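Local coordinates for hypothetical protein TM1553 (Thermotoga maritima, PDB 1VRM) that probably transfers the FMN part of FAD to partner flavoproteins, as other members of the ApbE flavin transferase family do, at residues A[198-203]-A[224-229]; A[213-218]-A[233-238]. One frame throughout, in Å; residues are numbered along the deposited sequence.

Contact 1 of 2, residues A[198-203]-A[224-229]; sequences IGPKFG and YLKSGA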
loop_
_atom_site.group_PDB
_atom_site.type_symbol
_atom_site.label_atom_id
_atom_site.label_comp_id
_atom_site.label_asym_id
_atom_site.label_seq_id
_atom_site.Cartn_x
_atom_site.Cartn_y
_atom_site.Cartn_z
ATOM N N ILE A 198 -4.007 14.342 -9.021
ATOM C CA ILE A 198 -3.044 15.100 -9.805
ATOM C C ILE A 198 -3.281 16.598 -9.675
ATOM O O ILE A 198 -2.352 17.376 -9.362
ATOM C CB ILE A 198 -3.024 14.704 -11.286
ATOM C CG1 ILE A 198 -2.596 13.252 -11.455
ATOM C CG2 ILE A 198 -2.131 15.669 -12.090
ATOM C CD1 ILE A 198 -2.814 12.688 -12.895
ATOM N N GLY A 199 -4.531 16.990 -9.914
ATOM C CA GLY A 199 -4.984 18.367 -9.738
ATOM C C GLY A 199 -6.488 18.356 -9.694
ATOM O O GLY A 199 -7.111 17.388 -10.083
ATOM N N PRO A 200 -7.103 19.464 -9.258
ATOM C CA PRO A 200 -8.516 19.547 -9.062
ATOM C C PRO A 200 -9.323 19.443 -10.349
ATOM O O PRO A 200 -8.859 19.786 -11.440
ATOM C CB PRO A 200 -8.734 20.915 -8.438
ATOM C CG PRO A 200 -7.513 21.555 -8.441
ATOM C CD PRO A 200 -6.412 20.696 -8.911
ATOM N N LYS A 201 -10.535 18.930 -10.189
ATOM C CA LYS A 201 -11.383 18.611 -11.308
ATOM C C LYS A 201 -11.760 19.909 -12.027
ATOM O O LYS A 201 -12.189 20.894 -11.392
ATOM C CB LYS A 201 -12.614 17.892 -10.798
ATOM C CG LYS A 201 -13.573 17.507 -11.885
ATOM C CD LYS A 201 -14.675 16.503 -11.424
ATOM C CE LYS A 201 -15.526 17.023 -10.293
ATOM N N PHE A 202 -11.578 19.925 -13.352
ATOM C CA PHE A 202 -11.853 21.123 -14.193
ATOM C C PHE A 202 -11.086 22.337 -13.661
ATOM O O PHE A 202 -11.449 23.500 -13.896
ATOM C CB PHE A 202 -13.377 21.422 -14.282
ATOM C CG PHE A 202 -14.173 20.290 -14.801
ATOM C CD1 PHE A 202 -13.863 19.754 -16.032
ATOM C CD2 PHE A 202 -15.223 19.774 -14.073
ATOM C CE1 PHE A 202 -14.580 18.680 -16.543
ATOM C CE2 PHE A 202 -15.954 18.697 -14.563
ATOM C CZ PHE A 202 -15.620 18.145 -15.796
ATOM N N GLY A 203 -9.974 22.043 -12.998
ATOM C CA GLY A 203 -9.094 23.038 -12.414
ATOM C C GLY A 203 -9.564 23.735 -11.164
ATOM O O GLY A 203 -8.870 24.621 -10.641
ATOM N N TYR A 224 -14.319 14.218 -0.438
ATOM C CA TYR A 224 -14.094 15.259 -1.434
ATOM C C TYR A 224 -12.651 15.666 -1.335
ATOM O O TYR A 224 -12.224 16.140 -0.309
ATOM C CB TYR A 224 -15.041 16.430 -1.163
ATOM C CG TYR A 224 -16.473 16.020 -1.331
ATOM C CD1 TYR A 224 -17.154 15.351 -0.318
ATOM C CD2 TYR A 224 -17.165 16.315 -2.494
ATOM C CE1 TYR A 224 -18.485 14.968 -0.482
ATOM C CE2 TYR A 224 -18.450 15.936 -2.661
ATOM C CZ TYR A 224 -19.121 15.272 -1.658
ATOM O OH TYR A 224 -20.433 14.894 -1.852
ATOM N N LEU A 225 -11.871 15.444 -2.376
ATOM C CA LEU A 225 -10.439 15.768 -2.369
ATOM C C LEU A 225 -10.070 16.645 -3.568
ATOM O O LEU A 225 -10.232 16.247 -4.741
ATOM C CB LEU A 225 -9.543 14.519 -2.393
ATOM C CG LEU A 225 -9.584 13.553 -1.220
ATOM C CD1 LEU A 225 -8.635 12.389 -1.515
ATOM C CD2 LEU A 225 -9.172 14.239 0.051
ATOM N N LYS A 226 -9.576 17.837 -3.267
ATOM C CA LYS A 226 -8.918 18.656 -4.301
ATOM C C LYS A 226 -7.432 18.354 -4.438
ATOM O O LYS A 226 -6.828 18.782 -5.392
ATOM C CB LYS A 226 -9.132 20.176 -4.108
ATOM C CG LYS A 226 -10.546 20.710 -4.364
ATOM C CD LYS A 226 -10.622 22.283 -4.246
ATOM C CE LYS A 226 -9.784 23.009 -5.328
ATOM N NZ LYS A 226 -10.240 24.482 -5.546
ATOM N N SER A 227 -6.853 17.626 -3.485
ATOM C CA SER A 227 -5.443 17.320 -3.436
ATOM C C SER A 227 -5.249 16.124 -2.503
ATOM O O SER A 227 -6.196 15.695 -1.840
ATOM C CB SER A 227 -4.634 18.517 -2.937
ATOM O OG SER A 227 -4.897 18.820 -1.560
ATOM N N GLY A 228 -4.039 15.611 -2.452
ATOM C CA GLY A 228 -3.674 14.572 -1.509
ATOM C C GLY A 228 -4.026 13.194 -2.016
ATOM O O GLY A 228 -4.049 12.931 -3.232
ATOM N N ALA A 229 -4.267 12.284 -1.076
ATOM C CA ALA A 229 -4.456 10.919 -1.437
ATOM C C ALA A 229 -5.356 10.202 -0.449
ATOM O O ALA A 229 -5.552 10.636 0.675
ATOM C CB ALA A 229 -3.043 10.190 -1.456
HETATM O O HOH W 1 -8.436 24.901 -7.637
#

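Contact 2 of 2, residues A[213-218]-A[233-238]; sequences DPRGDD and SGDYER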
loop_
_atom_site.group_PDB
_atom_site.type_symbol
_atom_site.label_atom_id
_atom_site.label_comp_id
_atom_site.label_asym_id
_atom_site.label_seq_id
_atom_site.Cartn_x
_atom_site.Cartn_y
_atom_site.Cartn_z
ATOM N N ASP A 213 -18.220 -0.252 0.779
ATOM C CA ASP A 213 -18.618 -1.200 1.804
ATOM C C ASP A 213 -17.777 -2.462 1.683
ATOM O O ASP A 213 -17.703 -3.054 0.626
ATOM C CB ASP A 213 -20.107 -1.484 1.618
ATOM C CG ASP A 213 -20.692 -2.367 2.676
ATOM O OD1 ASP A 213 -19.973 -2.896 3.545
ATOM O OD2 ASP A 213 -21.947 -2.536 2.636
ATOM N N PRO A 214 -17.061 -2.845 2.740
ATOM C CA PRO A 214 -16.286 -4.105 2.624
ATOM C C PRO A 214 -17.165 -5.363 2.519
ATOM O O PRO A 214 -16.656 -6.454 2.238
ATOM C CB PRO A 214 -15.469 -4.149 3.915
ATOM C CG PRO A 214 -15.984 -3.111 4.794
ATOM C CD PRO A 214 -16.845 -2.157 4.034
ATOM N N ARG A 215 -18.465 -5.205 2.707
ATOM C CA ARG A 215 -19.419 -6.335 2.612
ATOM C C ARG A 215 -20.673 -5.962 1.810
ATOM O O ARG A 215 -21.793 -6.376 2.144
ATOM C CB ARG A 215 -19.807 -6.849 3.990
ATOM C CG ARG A 215 -18.662 -7.511 4.778
ATOM C CD ARG A 215 -18.113 -8.780 4.090
ATOM N NE ARG A 215 -17.197 -9.460 4.995
ATOM C CZ ARG A 215 -15.888 -9.230 5.048
ATOM N NH1 ARG A 215 -15.327 -8.329 4.223
ATOM N NH2 ARG A 215 -15.162 -9.890 5.921
ATOM N N GLY A 216 -20.490 -5.189 0.761
ATOM C CA GLY A 216 -21.587 -4.864 -0.109
ATOM C C GLY A 216 -21.148 -4.118 -1.313
ATOM O O GLY A 216 -19.989 -3.750 -1.428
ATOM N N ASP A 217 -22.090 -3.856 -2.202
ATOM C CA ASP A 217 -21.775 -3.177 -3.427
ATOM C C ASP A 217 -22.018 -1.669 -3.309
ATOM O O ASP A 217 -21.766 -0.936 -4.250
ATOM C CB ASP A 217 -22.603 -3.777 -4.570
ATOM C CG ASP A 217 -22.014 -5.083 -5.116
ATOM O OD1 ASP A 217 -20.847 -5.417 -4.787
ATOM O OD2 ASP A 217 -22.740 -5.754 -5.896
ATOM N N ASP A 218 -22.474 -1.240 -2.136
ATOM C CA ASP A 218 -22.834 0.150 -1.864
ATOM C C ASP A 218 -21.613 0.921 -1.382
ATOM O O ASP A 218 -20.592 0.345 -1.045
ATOM C CB ASP A 218 -23.915 0.213 -0.777
ATOM C CG ASP A 218 -23.501 -0.514 0.526
ATOM O OD1 ASP A 218 -23.265 -1.762 0.484
ATOM O OD2 ASP A 218 -23.449 0.156 1.603
ATOM N N SER A 233 -7.032 -0.314 3.116
ATOM C CA SER A 233 -6.622 -1.715 3.290
ATOM C C SER A 233 -7.860 -2.447 3.769
ATOM O O SER A 233 -8.547 -2.010 4.660
ATOM C CB SER A 233 -5.526 -1.878 4.329
ATOM O OG SER A 233 -4.317 -1.351 3.848
ATOM N N GLY A 234 -8.081 -3.636 3.234
ATOM C CA GLY A 234 -9.279 -4.382 3.586
ATOM C C GLY A 234 -9.014 -5.872 3.554
ATOM O O GLY A 234 -8.061 -6.351 2.935
ATOM N N ASP A 235 -9.928 -6.596 4.178
ATOM C CA ASP A 235 -9.859 -8.058 4.182
ATOM C C ASP A 235 -10.473 -8.693 2.956
ATOM O O ASP A 235 -10.621 -9.905 2.893
ATOM C CB ASP A 235 -10.449 -8.617 5.463
ATOM C CG ASP A 235 -11.955 -8.605 5.484
ATOM O OD1 ASP A 235 -12.587 -8.017 4.613
ATOM O OD2 ASP A 235 -12.517 -9.233 6.401
ATOM N N TYR A 236 -10.790 -7.894 1.954
ATOM C CA TYR A 236 -11.377 -8.385 0.725
ATOM C C TYR A 236 -10.416 -8.215 -0.445
ATOM O O TYR A 236 -10.770 -8.562 -1.554
ATOM C CB TYR A 236 -12.688 -7.643 0.476
ATOM C CG TYR A 236 -12.539 -6.124 0.518
ATOM C CD1 TYR A 236 -11.980 -5.422 -0.561
ATOM C CD2 TYR A 236 -12.890 -5.403 1.641
ATOM C CE1 TYR A 236 -11.802 -4.034 -0.523
ATOM C CE2 TYR A 236 -12.732 -3.996 1.676
ATOM C CZ TYR A 236 -12.194 -3.327 0.608
ATOM O OH TYR A 236 -12.054 -1.950 0.673
ATOM N N GLU A 237 -9.231 -7.636 -0.217
ATOM C CA GLU A 237 -8.297 -7.336 -1.329
ATOM C C GLU A 237 -7.655 -8.611 -1.872
ATOM O O GLU A 237 -7.590 -8.811 -3.089
ATOM C CB GLU A 237 -7.164 -6.405 -0.892
ATOM C CG GLU A 237 -7.559 -5.034 -0.409
ATOM C CD GLU A 237 -6.331 -4.286 0.063
ATOM O OE1 GLU A 237 -5.550 -3.808 -0.806
ATOM O OE2 GLU A 237 -6.121 -4.234 1.288
ATOM N N ARG A 238 -7.134 -9.445 -0.969
ATOM C CA ARG A 238 -6.428 -10.662 -1.372
ATOM C C ARG A 238 -6.674 -11.685 -0.272
ATOM O O ARG A 238 -6.087 -11.574 0.816
ATOM C CB ARG A 238 -4.946 -10.341 -1.531
ATOM C CG ARG A 238 -4.082 -11.480 -2.037
#

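Contact 1 of 2, residues A[198-203]-A[224-229]
Where the chain leaves strand 194-197 through a classic beta bulge, in which Ile198 and Gly199 both face Gly187, Pro200 meets Lys226 in the link between strands 219-225 and 229-234. The methylene chain of Lys226 slants across the proline ring: CE lies 3.9 Å from Pro200 CB and 4.1 Å from Pro200 CG. At the base of the same lysine, the carbonyl oxygen of Lys226 sits 4.0 Å from Pro200 CD. A bend at chi3 (65°) in an otherwise extended chain carries the ammonium past the ring toward the far end of the type II turn that Pro200 opens and Gly203 closes, with Gly203 N bonded to Pro200 O at 3.0 Å. The positive phi of Gly203 suits a glycine. The Lys226 amine donates to the carbonyl of Lys204 and to a water 2.8 Å from NZ; that water donates to Gly203 O at 3.0 Å. A lysine suits this exposed edge because its methylenes can lie against proline while its charge stays among carbonyl oxygens and solvent. The two segments themselves are thus joined only by apolar contact and the water bridge, while the lysine's direct bond goes to Lys204 just beyond.

Contact 2 of 2, residues A[213-218]-A[233-238]
Arg215 and Asp235 form an end-on, two-pronged salt bridge: NH1 of Arg215 donates to OD1 of Asp235 at 2.8 Å, and NH2 of Arg215 to OD2 of Asp235, also at 2.8 Å. Both bonds are nearly straight, reach the carboxylate on its syn side, and leave the two planes only 13° apart. A bend at chi2 (-63°) folds the arginine back, and NH1 also donates to the carbonyl oxygen of Pro214 at 3.0 Å, from above the carbonyl plane; three bonds thus fix the guanidinium against rotation. Trp263 of strand 262-269 adds a cation-pi contact to Arg215, while Arg246 bonds the backbone carbonyl of Asp235. Behind the arginine, an Asx turn sets its backbone, with Arg215 N 2.9 Å from Asp213 OD1. Farther out, Pro214 CB approaches Tyr236 CE2 obliquely, at 3.5 Å; the rigid proline ring, packed also on Trp263, gives the tyrosine an apolar surface. Tyr236 takes this place with CG between its backbone N and carbonyl carbon (chi1 53°), which swings the ring back over Gly234, where a beta carbon would collide with CE2. That glycine begins a type I turn ending at Glu237, whose OE2 accepts from Gly234 N at 2.8 Å and also bonds an unidentified molecule, probably from the crystallisation liquor. With a leucine in place of Arg215, the buried carboxylate of Asp235 would probably be left without its charge partner and freer to turn. Charge pairing thus ties the 213-218 loop to the turn that follows strand 229-234, with proline and tyrosine packed alongside.

Contact 1 pairs the two connections that run between the large antiparallel sheet and the small hairpin of strands 207-212 and 219-225, while contact 2 fastens the loop at the hairpin's other end to the sheet; their centres lie about 24 Å apart. In the sequence their segments alternate, and the two bracket strand 229-234. Contact 1 is the more superficial, lying about 20 Å from the centre of the chain; its chemistry is methylene on proline, with an amine shared between a carbonyl and a water. Contact 2, about 15 Å from that centre, includes the buried Asp235 and Pro214, and there a direct ion pair does the joining. A proline supplies the apolar surface in each, against a lysine chain or an aromatic ring.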